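Local coordinates for protein hexokinase (Schistosoma mansoni, PDB 1BDG) that phosphorylates glucose, and probably other hexoses such as mannose and fructose, with ATP to give hexose 6-phosphates, the entry step of glycolysis, at residues D31-S36 and I382-R387; G257-W262 and Q280-M285; K268-D273 and L291-R296. All coordinates share one frame; numbering follows the deposited sequence.

Contact 1 (D31-S36 and I382-R387); sequences DRMGES and IACILR. Unlike the reference sequence in segment 31-36: Met-33 (reference Thr).
Met-33 reaches across from helix 23-41 to Cys-384 on helix 357-389, and its side chain is worth tracing atom by atom. From CB the chain leaves with CG opposite the backbone N (chi1 -179°), which sends it straight toward the partner helix. CG lies 4.1 Å from Cys-384 SG, and the next atom, SD, keeps the same separation of 4.1 Å from Cys-384 CB, so the thioether runs alongside the cysteine side chain. Only at chi3 (-74°) does the chain bend, carrying the methyl CE away from helix 357-389 and on to the ring of Tyr-282. Helix 357-389 belongs to the predicted large subdomain of the hexokinase fold, a member of the actin-like ATPase superfamily, and helix 23-41, from near the N-terminus, packs against it. Their short axes approach to 9.3 Å and cross at -49°. The crossing is centred where Gly-34 faces Cys-384: SG lies 3.7 Å from Gly-34 CA, with Gly-34 N close by as well. Cys-384 is also shared with Cys-30 and Met-37, so helix 23-41 lies along it over more than one turn. On the far flank of helix 23-41, Ser-36 OG returns a hydrogen bond of 3.3 Å to Arg-32 O, meeting that carbonyl from above its plane.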
ATOM      1  N   ASP A  31       5.293 -17.466   8.684  1.00 18.19           N
ATOM      2  CA  ASP A  31       5.388 -18.871   8.281  1.00 18.98           C
ATOM      3  C   ASP A  31       4.275 -19.279   7.336  1.00 18.89           C
ATOM      4  O   ASP A  31       4.522 -19.943   6.338  1.00 19.05           O
ATOM      5  CB  ASP A  31       5.325 -19.764   9.510  1.00 21.85           C
ATOM      6  CG  ASP A  31       6.351 -20.849   9.482  1.00 22.17           C
ATOM      7  OD1 ASP A  31       7.544 -20.503   9.364  1.00 24.87           O
ATOM      8  OD2 ASP A  31       5.972 -22.034   9.588  1.00 21.68           O
ATOM      9  N   ARG A  32       3.042 -18.929   7.694  1.00 19.37           N
ATOM     10  CA  ARG A  32       1.859 -19.207   6.877  1.00 18.90           C
ATOM     11  C   ARG A  32       1.945 -18.397   5.572  1.00 18.90           C
ATOM     12  O   ARG A  32       1.662 -18.910   4.490  1.00 18.67           O
ATOM     13  CB  ARG A  32       0.577 -18.820   7.649  1.00 17.80           C
ATOM     14  CG  ARG A  32       0.122 -19.843   8.668  1.00 16.37           C
ATOM     15  CD  ARG A  32      -0.896 -19.291   9.643  1.00 13.46           C
ATOM     16  NE  ARG A  32      -1.271 -20.294  10.638  1.00 13.19           N
ATOM     17  CZ  ARG A  32      -2.414 -20.991  10.627  1.00 15.91           C
ATOM     18  NH1 ARG A  32      -3.324 -20.784   9.677  1.00 13.75           N
ATOM     19  NH2 ARG A  32      -2.609 -21.972  11.513  1.00 16.02           N
ATOM     20  N   MET A  33       2.363 -17.138   5.684  1.00 17.99           N
ATOM     21  CA  MET A  33       2.496 -16.264   4.530  1.00 18.36           C
ATOM     22  C   MET A  33       3.424 -16.919   3.502  1.00 17.57           C
ATOM     23  O   MET A  33       3.016 -17.164   2.365  1.00 18.99           O
ATOM     24  CB  MET A  33       3.028 -14.894   4.961  1.00 17.46           C
ATOM     25  CG  MET A  33       3.179 -13.893   3.821  1.00 18.59           C
ATOM     26  SD  MET A  33       3.715 -12.233   4.366  1.00 21.97           S
ATOM     27  CE  MET A  33       2.171 -11.674   5.095  1.00 18.85           C
ATOM     28  N   GLY A  34       4.651 -17.231   3.917  1.00 14.95           N
ATOM     29  CA  GLY A  34       5.599 -17.877   3.031  1.00 13.72           C
ATOM     30  C   GLY A  34       4.998 -19.123   2.426  1.00 16.07           C
ATOM     31  O   GLY A  34       5.205 -19.414   1.255  1.00 17.68           O
ATOM     32  N   GLU A  35       4.225 -19.860   3.213  1.00 18.01           N
ATOM     33  CA  GLU A  35       3.577 -21.065   2.711  1.00 19.34           C
ATOM     34  C   GLU A  35       2.677 -20.693   1.514  1.00 19.06           C
ATOM     35  O   GLU A  35       2.654 -21.421   0.517  1.00 19.94           O
ATOM     36  CB  GLU A  35       2.765 -21.766   3.830  1.00 22.57           C
ATOM     37  CG  GLU A  35       3.598 -22.381   4.991  1.00 27.40           C
ATOM     38  CD  GLU A  35       2.788 -22.629   6.301  1.00 30.97           C
ATOM     39  OE1 GLU A  35       1.597 -23.024   6.245  1.00 33.38           O
ATOM     40  OE2 GLU A  35       3.340 -22.417   7.407  1.00 30.44           O
ATOM     41  N   SER A  36       1.976 -19.551   1.589  1.00 17.21           N
ATOM     42  CA  SER A  36       1.072 -19.100   0.506  1.00 16.10           C
ATOM     43  C   SER A  36       1.759 -18.605  -0.745  1.00 16.30           C
ATOM     44  O   SER A  36       1.297 -18.884  -1.844  1.00 18.64           O
ATOM     45  CB  SER A  36       0.127 -18.005   0.980  1.00 15.23           C
ATOM     46  OG  SER A  36      -0.575 -18.413   2.134  1.00 20.14           O
ATOM     47  N   ILE A 382       8.220  -8.532   5.595  1.00 18.32           N
ATOM     48  CA  ILE A 382       9.530  -8.363   4.984  1.00 18.60           C
ATOM     49  C   ILE A 382      10.407  -9.526   5.400  1.00 18.65           C
ATOM     50  O   ILE A 382      11.176 -10.026   4.591  1.00 21.73           O
ATOM     51  CB  ILE A 382      10.253  -7.060   5.378  1.00 19.39           C
ATOM     52  CG1 ILE A 382       9.417  -5.842   5.028  1.00 17.71           C
ATOM     53  CG2 ILE A 382      11.597  -6.957   4.618  1.00 18.84           C
ATOM     54  CD1 ILE A 382      10.082  -4.580   5.463  1.00 19.71           C
ATOM     55  N   ALA A 383      10.289  -9.974   6.645  1.00 16.69           N
ATOM     56  CA  ALA A 383      11.091 -11.098   7.102  1.00 16.56           C
ATOM     57  C   ALA A 383      10.759 -12.316   6.278  1.00 16.84           C
ATOM     58  O   ALA A 383      11.565 -13.213   6.139  1.00 20.74           O
ATOM     59  CB  ALA A 383      10.831 -11.375   8.535  1.00 18.97           C
ATOM     60  N   CYS A 384       9.548 -12.359   5.747  1.00 18.62           N
ATOM     61  CA  CYS A 384       9.136 -13.472   4.914  1.00 18.33           C
ATOM     62  C   CYS A 384       9.741 -13.358   3.526  1.00 18.45           C
ATOM     63  O   CYS A 384      10.088 -14.368   2.913  1.00 18.30           O
ATOM     64  CB  CYS A 384       7.627 -13.523   4.779  1.00 19.60           C
ATOM     65  SG  CYS A 384       7.171 -14.505   3.352  1.00 26.54           S
ATOM     66  N   ILE A 385       9.826 -12.131   3.020  1.00 18.40           N
ATOM     67  CA  ILE A 385      10.399 -11.859   1.703  1.00 17.54           C
ATOM     68  C   ILE A 385      11.884 -12.193   1.744  1.00 17.57           C
ATOM     69  O   ILE A 385      12.403 -12.894   0.879  1.00 18.59           O
ATOM     70  CB  ILE A 385      10.193 -10.380   1.309  1.00 16.49           C
ATOM     71  CG1 ILE A 385       8.740 -10.137   0.895  1.00 17.13           C
ATOM     72  CG2 ILE A 385      11.131  -9.985   0.211  1.00 17.57           C
ATOM     73  CD1 ILE A 385       8.270 -11.000  -0.250  1.00 15.72           C
ATOM     74  N   LEU A 386      12.557 -11.712   2.779  1.00 18.19           N
ATOM     75  CA  LEU A 386      13.983 -11.965   2.972  1.00 17.65           C
ATOM     76  C   LEU A 386      14.255 -13.469   3.065  1.00 16.20           C
ATOM     77  O   LEU A 386      15.348 -13.930   2.734  1.00 15.84           O
ATOM     78  CB  LEU A 386      14.486 -11.269   4.246  1.00 15.01           C
ATOM     79  CG  LEU A 386      14.373  -9.751   4.290  1.00 11.52           C
ATOM     80  CD1 LEU A 386      15.167  -9.243   5.459  1.00 12.36           C
ATOM     81  CD2 LEU A 386      14.890  -9.147   3.013  1.00 10.73           C
ATOM     82  N   ARG A 387      13.275 -14.216   3.562  1.00 16.05           N
ATOM     83  CA  ARG A 387      13.403 -15.662   3.679  1.00 16.91           C
ATOM     84  C   ARG A 387      13.203 -16.348   2.335  1.00 16.09           C
ATOM     85  O   ARG A 387      13.564 -17.502   2.163  1.00 15.24           O
ATOM     86  CB  ARG A 387      12.406 -16.213   4.690  1.00 17.72           C
ATOM     87  CG  ARG A 387      12.750 -15.855   6.108  1.00 19.27           C
ATOM     88  CD  ARG A 387      12.199 -16.862   7.092  1.00 19.99           C
ATOM     89  NE  ARG A 387      12.189 -16.315   8.447  1.00 20.10           N
ATOM     90  CZ  ARG A 387      11.149 -16.385   9.275  1.00 20.89           C
ATOM     91  NH1 ARG A 387      10.020 -16.988   8.905  1.00 17.73           N
ATOM     92  NH2 ARG A 387      11.247 -15.860  10.487  1.00 20.30           N
TER

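Contact 2 (G257-W262 and Q280-M285); sequences GELDCW and QLYEKM. With GLC (alpha-D-glucopyranose), chain B.
The Tyr-282 ring is met at its edge, near the ring plane, by Leu-259, whose CD1 stands 3.8 Å from Tyr-282 CD1; Trp-250 makes an edge-to-face stack with the same ring. The other flat group, the indole of Trp-262, has Cys-261 CB over the centre of one face, 4.0 Å above the plane, while Glu-258 O and Leu-259 CA lie in plane at its edge. Leu-259 CD1 is the hub between the segments, because it also touches Met-285 SD at 3.8 Å. With chi1 at -61° the leucine's CG sits opposite its own carbonyl carbon, and the branch is directed into the notch between tyrosine and methionine. A bend at the end of the Met-285 chain then brings CE to 3.9 Å from Trp-262 O. Tyr-282 OH is hydrogen-bonded to Leu-377 O on helix 357-389, which fixes the far end of the ring. Next to it in sequence, Glu-283 takes a hydrogen bond from the glucose at OE2 (O1 to OE2, 2.7 Å) and another from Thr-222 N. The contact is apolar: Leu-259 packs on Tyr-282 and Met-285, which flank Glu-283 in sequence, so it probably helps place that substrate-binding carboxylate without bonding the sugar.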
ATOM      1  N   GLY A 257      -8.675 -17.790   5.154  1.00 14.96           N
ATOM      2  CA  GLY A 257      -8.714 -18.134   6.565  1.00 13.88           C
ATOM      3  C   GLY A 257      -7.397 -18.269   7.283  1.00 15.83           C
ATOM      4  O   GLY A 257      -7.372 -18.739   8.427  1.00 17.02           O
ATOM      5  N   GLU A 258      -6.319 -17.784   6.666  1.00 17.62           N
ATOM      6  CA  GLU A 258      -4.971 -17.870   7.249  1.00 16.68           C
ATOM      7  C   GLU A 258      -4.707 -16.981   8.469  1.00 17.29           C
ATOM      8  O   GLU A 258      -3.864 -17.297   9.304  1.00 18.89           O
ATOM      9  CB  GLU A 258      -3.889 -17.614   6.188  1.00 16.39           C
ATOM     10  CG  GLU A 258      -3.953 -18.478   4.934  1.00 13.42           C
ATOM     11  CD  GLU A 258      -4.674 -17.795   3.795  1.00 14.22           C
ATOM     12  OE1 GLU A 258      -5.633 -17.065   4.062  1.00 18.23           O
ATOM     13  OE2 GLU A 258      -4.296 -17.973   2.622  1.00 16.69           O
ATOM     14  N   LEU A 259      -5.415 -15.874   8.595  1.00 16.26           N
ATOM     15  CA  LEU A 259      -5.194 -15.001   9.743  1.00 17.11           C
ATOM     16  C   LEU A 259      -6.368 -15.035  10.722  1.00 18.35           C
ATOM     17  O   LEU A 259      -6.493 -14.153  11.585  1.00 18.07           O
ATOM     18  CB  LEU A 259      -4.941 -13.569   9.278  1.00 13.73           C
ATOM     19  CG  LEU A 259      -3.718 -13.373   8.392  1.00 13.84           C
ATOM     20  CD1 LEU A 259      -3.689 -11.956   7.846  1.00  9.47           C
ATOM     21  CD2 LEU A 259      -2.458 -13.700   9.180  1.00 12.21           C
ATOM     22  N   ASP A 260      -7.163 -16.101  10.640  1.00 20.43           N
ATOM     23  CA  ASP A 260      -8.357 -16.277  11.473  1.00 22.39           C
ATOM     24  C   ASP A 260      -8.182 -16.361  12.972  1.00 20.49           C
ATOM     25  O   ASP A 260      -9.157 -16.272  13.705  1.00 23.34           O
ATOM     26  CB  ASP A 260      -9.174 -17.480  10.998  1.00 24.04           C
ATOM     27  CG  ASP A 260     -10.139 -17.124   9.883  1.00 26.43           C
ATOM     28  OD1 ASP A 260     -10.345 -15.907   9.628  1.00 28.34           O
ATOM     29  OD2 ASP A 260     -10.700 -18.064   9.276  1.00 25.77           O
ATOM     30  N   CYS A 261      -6.963 -16.572  13.439  1.00 19.21           N
ATOM     31  CA  CYS A 261      -6.736 -16.659  14.870  1.00 18.02           C
ATOM     32  C   CYS A 261      -6.325 -15.310  15.428  1.00 18.46           C
ATOM     33  O   CYS A 261      -6.501 -15.027  16.616  1.00 17.15           O
ATOM     34  CB  CYS A 261      -5.622 -17.652  15.146  1.00 16.04           C
ATOM     35  SG  CYS A 261      -6.029 -19.279  14.638  1.00 15.55           S
ATOM     36  N   TRP A 262      -5.785 -14.480  14.548  1.00 17.69           N
ATOM     37  CA  TRP A 262      -5.276 -13.180  14.918  1.00 17.63           C
ATOM     38  C   TRP A 262      -6.198 -12.009  14.611  1.00 16.88           C
ATOM     39  O   TRP A 262      -5.965 -10.895  15.071  1.00 18.00           O
ATOM     40  CB  TRP A 262      -3.905 -13.018  14.277  1.00 14.04           C
ATOM     41  CG  TRP A 262      -3.000 -14.169  14.657  1.00 12.26           C
ATOM     42  CD1 TRP A 262      -2.373 -14.343  15.842  1.00 13.00           C
ATOM     43  CD2 TRP A 262      -2.647 -15.296  13.848  1.00 11.63           C
ATOM     44  NE1 TRP A 262      -1.645 -15.497  15.832  1.00 11.69           N
ATOM     45  CE2 TRP A 262      -1.796 -16.108  14.620  1.00 10.60           C
ATOM     46  CE3 TRP A 262      -2.970 -15.707  12.549  1.00 12.35           C
ATOM     47  CZ2 TRP A 262      -1.267 -17.302  14.143  1.00  9.67           C
ATOM     48  CZ3 TRP A 262      -2.443 -16.898  12.074  1.00 10.54           C
ATOM     49  CH2 TRP A 262      -1.600 -17.680  12.877  1.00  9.95           C
ATOM     50  N   GLN A 280      -8.866  -8.413   0.911  1.00 15.15           N
ATOM     51  CA  GLN A 280      -7.666  -7.723   1.403  1.00 15.35           C
ATOM     52  C   GLN A 280      -7.585  -7.736   2.914  1.00 15.98           C
ATOM     53  O   GLN A 280      -7.205  -6.742   3.530  1.00 18.66           O
ATOM     54  CB  GLN A 280      -7.596  -6.283   0.887  1.00 14.42           C
ATOM     55  CG  GLN A 280      -7.778  -6.122  -0.623  1.00 15.14           C
ATOM     56  CD  GLN A 280      -6.573  -6.533  -1.450  1.00 14.96           C
ATOM     57  OE1 GLN A 280      -6.677  -7.374  -2.332  1.00 16.67           O
ATOM     58  NE2 GLN A 280      -5.442  -5.897  -1.207  1.00 15.01           N
ATOM     59  N   LEU A 281      -7.854  -8.898   3.497  1.00 15.24           N
ATOM     60  CA  LEU A 281      -7.844  -9.069   4.949  1.00 15.37           C
ATOM     61  C   LEU A 281      -6.538  -8.711   5.679  1.00 15.04           C
ATOM     62  O   LEU A 281      -6.554  -8.168   6.783  1.00 15.97           O
ATOM     63  CB  LEU A 281      -8.326 -10.479   5.312  1.00 14.10           C
ATOM     64  CG  LEU A 281      -9.721 -10.739   4.730  1.00 14.48           C
ATOM     65  CD1 LEU A 281     -10.344 -11.969   5.338  1.00 13.08           C
ATOM     66  CD2 LEU A 281     -10.620  -9.536   4.970  1.00 11.27           C
ATOM     67  N   TYR A 282      -5.405  -9.001   5.073  1.00 14.25           N
ATOM     68  CA  TYR A 282      -4.144  -8.668   5.705  1.00 14.56           C
ATOM     69  C   TYR A 282      -3.920  -7.163   5.599  1.00 14.76           C
ATOM     70  O   TYR A 282      -3.490  -6.528   6.571  1.00 15.05           O
ATOM     71  CB  TYR A 282      -2.992  -9.442   5.061  1.00 12.99           C
ATOM     72  CG  TYR A 282      -1.616  -9.012   5.511  1.00 12.94           C
ATOM     73  CD1 TYR A 282      -1.140  -9.327   6.778  1.00 12.47           C
ATOM     74  CD2 TYR A 282      -0.779  -8.314   4.658  1.00 13.74           C
ATOM     75  CE1 TYR A 282       0.138  -8.957   7.181  1.00 13.15           C
ATOM     76  CE2 TYR A 282       0.504  -7.945   5.050  1.00 14.90           C
ATOM     77  CZ  TYR A 282       0.952  -8.271   6.312  1.00 13.03           C
ATOM     78  OH  TYR A 282       2.220  -7.917   6.683  1.00 13.08           O
ATOM     79  N   GLU A 283      -4.273  -6.580   4.452  1.00 13.40           N
ATOM     80  CA  GLU A 283      -4.083  -5.150   4.250  1.00 12.53           C
ATOM     81  C   GLU A 283      -4.847  -4.303   5.251  1.00 13.50           C
ATOM     82  O   GLU A 283      -4.361  -3.280   5.715  1.00 15.07           O
ATOM     83  CB  GLU A 283      -4.490  -4.741   2.842  1.00 12.00           C
ATOM     84  CG  GLU A 283      -4.583  -3.238   2.661  1.00  8.25           C
ATOM     85  CD  GLU A 283      -4.820  -2.843   1.249  1.00 10.02           C
ATOM     86  OE1 GLU A 283      -5.981  -2.890   0.809  1.00 10.95           O
ATOM     87  OE2 GLU A 283      -3.838  -2.494   0.571  1.00 10.88           O
ATOM     88  N   LYS A 284      -6.061  -4.728   5.558  1.00 13.55           N
ATOM     89  CA  LYS A 284      -6.913  -4.017   6.490  1.00 11.49           C
ATOM     90  C   LYS A 284      -6.366  -3.985   7.915  1.00 12.94           C
ATOM     91  O   LYS A 284      -6.855  -3.218   8.755  1.00 15.34           O
ATOM     92  CB  LYS A 284      -8.315  -4.619   6.435  1.00  9.04           C
ATOM     93  CG  LYS A 284      -9.018  -4.301   5.141  1.00  8.13           C
ATOM     94  CD  LYS A 284     -10.197  -5.190   4.883  1.00  9.52           C
ATOM     95  CE  LYS A 284     -11.281  -4.447   4.125  1.00  8.77           C
ATOM     96  NZ  LYS A 284     -11.571  -4.992   2.790  1.00  6.61           N
ATOM     97  N   MET A 285      -5.367  -4.828   8.192  1.00 11.06           N
ATOM     98  CA  MET A 285      -4.740  -4.886   9.512  1.00  8.99           C
ATOM     99  C   MET A 285      -3.507  -4.002   9.530  1.00  8.64           C
ATOM    100  O   MET A 285      -3.082  -3.569  10.587  1.00  8.72           O
ATOM    101  CB  MET A 285      -4.296  -6.316   9.862  1.00 10.41           C
ATOM    102  CG  MET A 285      -5.406  -7.373  10.008  1.00 10.00           C
ATOM    103  SD  MET A 285      -4.786  -9.082  10.059  1.00 14.15           S
ATOM    104  CE  MET A 285      -4.601  -9.381  11.776  1.00 13.22           C
TER
HETATM  105  C1  GLC B 501      -3.398  -2.163  -2.686  1.00 16.07           C
HETATM  106  C2  GLC B 501      -3.363  -2.632  -4.141  1.00 14.99           C
HETATM  107  C3  GLC B 501      -1.955  -3.033  -4.515  1.00 14.22           C
HETATM  108  C4  GLC B 501      -1.007  -1.877  -4.246  1.00 13.69           C
HETATM  109  C5  GLC B 501      -1.109  -1.474  -2.792  1.00 10.91           C
HETATM  110  C6  GLC B 501      -0.234  -0.278  -2.464  1.00 12.85           C
HETATM  111  O1  GLC B 501      -2.940  -3.202  -1.887  1.00 18.87           O
HETATM  112  O2  GLC B 501      -4.227  -3.751  -4.327  1.00 13.02           O
HETATM  113  O3  GLC B 501      -1.892  -3.386  -5.889  1.00 14.67           O
HETATM  114  O4  GLC B 501       0.313  -2.258  -4.556  1.00 13.59           O
HETATM  115  O5  GLC B 501      -2.457  -1.098  -2.502  1.00 12.68           O
HETATM  116  O6  GLC B 501      -0.892   0.937  -2.754  1.00 11.31           O

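Contact 3 (K268-D273 and L291-R296); sequences KSMDID and LGELVR
Met-270 lies against the aliphatic part of Glu-293, and this is the close side of the contact: Met-270 CG is 3.8 Å from Glu-293 CG and 3.9 Å from Glu-293 CB. Both side chains start out opposite their backbone N and then turn at chi2 (-81° in the methionine, 56° in the glutamate), so the methionine thioether and the carboxylate swing apart after their CG atoms have met. Leu-294 adds apolar cover beside them and also packs on Phe-266, Asp-267 and Arg-373, while Met-270 leans further on Tyr-290 and His-297. The Glu-293 carboxylate is buried yet well supplied. Arg-296 grips it side-on, NE to OE1 at 3.1 Å and NH2 to OE2 at 2.8 Å, a salt bridge in which the acid lies close to the guanidinium plane while both donors stand above the carboxylate plane. A weak bond from Asn-321 N adds to OE1. The other side is looser. The exposed Asp-273 has its OD2 4.5 Å from Arg-296 NH2 and 4.6 Å from Glu-293 OE2, so it probably feels both charges without bonding either. Helices 265-272 and 288-304 thus pack together in the hexokinase large subdomain, beside its probable ATP site: Gly-292 N is hydrogen-bonded to OG1 of Thr-325, itself a probable ATP-binding residue, and Met-289, which probably binds ATP, lies in the first turn of the same helix.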
ATOM      1  N   LYS A 268     -13.225  -7.467  12.058  1.00 15.26           N
ATOM      2  CA  LYS A 268     -14.378  -8.038  11.371  1.00 12.28           C
ATOM      3  C   LYS A 268     -15.480  -7.034  11.103  1.00 12.84           C
ATOM      4  O   LYS A 268     -16.030  -7.025  10.008  1.00 15.30           O
ATOM      5  CB  LYS A 268     -14.933  -9.240  12.140  1.00 11.89           C
ATOM      6  CG  LYS A 268     -13.948 -10.360  12.258  1.00  7.80           C
ATOM      7  CD  LYS A 268     -14.476 -11.541  13.027  1.00  8.79           C
ATOM      8  CE  LYS A 268     -13.317 -12.499  13.242  1.00 12.68           C
ATOM      9  NZ  LYS A 268     -13.676 -13.879  13.607  1.00 15.29           N
ATOM     10  N   SER A 269     -15.808  -6.182  12.070  1.00 12.20           N
ATOM     11  CA  SER A 269     -16.858  -5.198  11.844  1.00 13.81           C
ATOM     12  C   SER A 269     -16.364  -4.024  11.007  1.00 16.30           C
ATOM     13  O   SER A 269     -17.171  -3.254  10.480  1.00 18.68           O
ATOM     14  CB  SER A 269     -17.458  -4.715  13.154  1.00 13.60           C
ATOM     15  OG  SER A 269     -16.486  -4.069  13.945  1.00 15.87           O
ATOM     16  N   MET A 270     -15.043  -3.866  10.926  1.00 16.38           N
ATOM     17  CA  MET A 270     -14.410  -2.822  10.113  1.00 16.39           C
ATOM     18  C   MET A 270     -14.487  -3.368   8.685  1.00 17.12           C
ATOM     19  O   MET A 270     -14.936  -2.695   7.764  1.00 16.89           O
ATOM     20  CB  MET A 270     -12.940  -2.659  10.542  1.00 17.34           C
ATOM     21  CG  MET A 270     -12.154  -1.468   9.984  1.00 15.06           C
ATOM     22  SD  MET A 270     -11.496  -1.659   8.325  1.00 17.60           S
ATOM     23  CE  MET A 270     -10.434  -2.952   8.554  1.00 15.38           C
ATOM     24  N   ASP A 271     -14.097  -4.626   8.536  1.00 17.48           N
ATOM     25  CA  ASP A 271     -14.128  -5.320   7.252  1.00 18.58           C
ATOM     26  C   ASP A 271     -15.575  -5.427   6.700  1.00 18.01           C
ATOM     27  O   ASP A 271     -15.860  -4.996   5.579  1.00 18.75           O
ATOM     28  CB  ASP A 271     -13.490  -6.706   7.427  1.00 17.57           C
ATOM     29  CG  ASP A 271     -13.522  -7.520   6.170  1.00 18.20           C
ATOM     30  OD1 ASP A 271     -13.156  -6.977   5.112  1.00 19.22           O
ATOM     31  OD2 ASP A 271     -13.934  -8.699   6.238  1.00 17.55           O
ATOM     32  N   ILE A 272     -16.484  -5.971   7.497  1.00 16.17           N
ATOM     33  CA  ILE A 272     -17.883  -6.107   7.101  1.00 17.26           C
ATOM     34  C   ILE A 272     -18.447  -4.809   6.468  1.00 17.96           C
ATOM     35  O   ILE A 272     -19.130  -4.850   5.444  1.00 17.72           O
ATOM     36  CB  ILE A 272     -18.766  -6.488   8.356  1.00 15.80           C
ATOM     37  CG1 ILE A 272     -18.605  -7.959   8.730  1.00 13.88           C
ATOM     38  CG2 ILE A 272     -20.231  -6.199   8.120  1.00 11.87           C
ATOM     39  CD1 ILE A 272     -19.233  -8.298  10.084  1.00 13.96           C
ATOM     40  N   ASP A 273     -18.106  -3.671   7.067  1.00 19.51           N
ATOM     41  CA  ASP A 273     -18.603  -2.351   6.669  1.00 20.56           C
ATOM     42  C   ASP A 273     -17.751  -1.631   5.620  1.00 21.11           C
ATOM     43  O   ASP A 273     -18.059  -0.490   5.234  1.00 22.33           O
ATOM     44  CB  ASP A 273     -18.782  -1.510   7.954  1.00 22.13           C
ATOM     45  CG  ASP A 273     -19.398  -0.125   7.715  1.00 25.60           C
ATOM     46  OD1 ASP A 273     -20.423   0.017   6.994  1.00 26.69           O
ATOM     47  OD2 ASP A 273     -18.860   0.843   8.308  1.00 25.41           O
ATOM     48  N   LEU A 291      -6.305   1.721   9.231  1.00 16.02           N
ATOM     49  CA  LEU A 291      -5.900   1.808  10.633  1.00 15.02           C
ATOM     50  C   LEU A 291      -6.682   2.804  11.469  1.00 18.15           C
ATOM     51  O   LEU A 291      -6.920   2.558  12.640  1.00 20.25           O
ATOM     52  CB  LEU A 291      -4.404   2.055  10.780  1.00 14.25           C
ATOM     53  CG  LEU A 291      -3.479   0.916  10.361  1.00 12.75           C
ATOM     54  CD1 LEU A 291      -2.076   1.207  10.777  1.00 10.92           C
ATOM     55  CD2 LEU A 291      -3.942  -0.367  10.975  1.00 13.16           C
ATOM     56  N   GLY A 292      -7.082   3.925  10.885  1.00 19.15           N
ATOM     57  CA  GLY A 292      -7.855   4.897  11.638  1.00 19.76           C
ATOM     58  C   GLY A 292      -9.243   4.348  11.922  1.00 21.79           C
ATOM     59  O   GLY A 292      -9.808   4.529  13.002  1.00 23.78           O
ATOM     60  N   GLU A 293      -9.772   3.601  10.968  1.00 22.09           N
ATOM     61  CA  GLU A 293     -11.097   3.037  11.105  1.00 21.44           C
ATOM     62  C   GLU A 293     -11.093   2.019  12.237  1.00 22.25           C
ATOM     63  O   GLU A 293     -12.109   1.842  12.920  1.00 24.86           O
ATOM     64  CB  GLU A 293     -11.531   2.426   9.767  1.00 19.54           C
ATOM     65  CG  GLU A 293     -13.040   2.171   9.587  1.00 22.43           C
ATOM     66  CD  GLU A 293     -13.959   3.403   9.773  1.00 24.06           C
ATOM     67  OE1 GLU A 293     -13.479   4.519  10.096  1.00 23.00           O
ATOM     68  OE2 GLU A 293     -15.191   3.231   9.624  1.00 19.62           O
ATOM     69  N   LEU A 294      -9.947   1.399  12.499  1.00 20.69           N
ATOM     70  CA  LEU A 294      -9.880   0.410  13.570  1.00 18.49           C
ATOM     71  C   LEU A 294     -10.103   1.047  14.932  1.00 19.99           C
ATOM     72  O   LEU A 294     -10.843   0.503  15.755  1.00 20.14           O
ATOM     73  CB  LEU A 294      -8.551  -0.369  13.548  1.00 16.51           C
ATOM     74  CG  LEU A 294      -8.581  -1.725  12.832  1.00 14.12           C
ATOM     75  CD1 LEU A 294      -7.208  -2.336  12.766  1.00 11.73           C
ATOM     76  CD2 LEU A 294      -9.545  -2.651  13.533  1.00 12.33           C
ATOM     77  N   VAL A 295      -9.459   2.191  15.172  1.00 20.36           N
ATOM     78  CA  VAL A 295      -9.600   2.908  16.442  1.00 17.25           C
ATOM     79  C   VAL A 295     -11.005   3.464  16.576  1.00 16.09           C
ATOM     80  O   VAL A 295     -11.515   3.569  17.676  1.00 16.25           O
ATOM     81  CB  VAL A 295      -8.619   4.063  16.578  1.00 18.01           C
ATOM     82  CG1 VAL A 295      -8.727   4.657  17.965  1.00 18.03           C
ATOM     83  CG2 VAL A 295      -7.201   3.586  16.305  1.00 18.08           C
ATOM     84  N   ARG A 296     -11.629   3.824  15.463  1.00 15.71           N
ATOM     85  CA  ARG A 296     -12.997   4.322  15.514  1.00 15.23           C
ATOM     86  C   ARG A 296     -13.906   3.186  15.950  1.00 14.42           C
ATOM     87  O   ARG A 296     -14.782   3.383  16.789  1.00 17.69           O
ATOM     88  CB  ARG A 296     -13.486   4.843  14.160  1.00 12.97           C
ATOM     89  CG  ARG A 296     -14.702   5.761  14.308  1.00 12.08           C
ATOM     90  CD  ARG A 296     -15.251   6.234  13.002  1.00 12.11           C
ATOM     91  NE  ARG A 296     -15.713   5.107  12.207  1.00 14.01           N
ATOM     92  CZ  ARG A 296     -16.926   4.583  12.290  1.00 15.71           C
ATOM     93  NH1 ARG A 296     -17.816   5.099  13.134  1.00 16.13           N
ATOM     94  NH2 ARG A 296     -17.231   3.506  11.569  1.00 14.91           N
TER

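Contact 2 joins the other two and is the one that reaches the glucose pocket. Contacts 1 and 2 have centres 15 Å apart and meet where Arg-32 NE packs on Trp-262 CH2 at 3.5 Å. Contacts 2 and 3, 13 Å apart at their centres, touch through Lys-284 CB and Met-270 CE, and a long, weak ion pair links Lys-284 to Asp-271. Contacts 1 and 3 do not touch, their nearest atoms being about 13 Å apart. Only contact 2 holds sugar-pocket residues, Gln-280 and Glu-283; the side chains of Met-33 and Met-270 stay about 12 and 13 Å from the glucose.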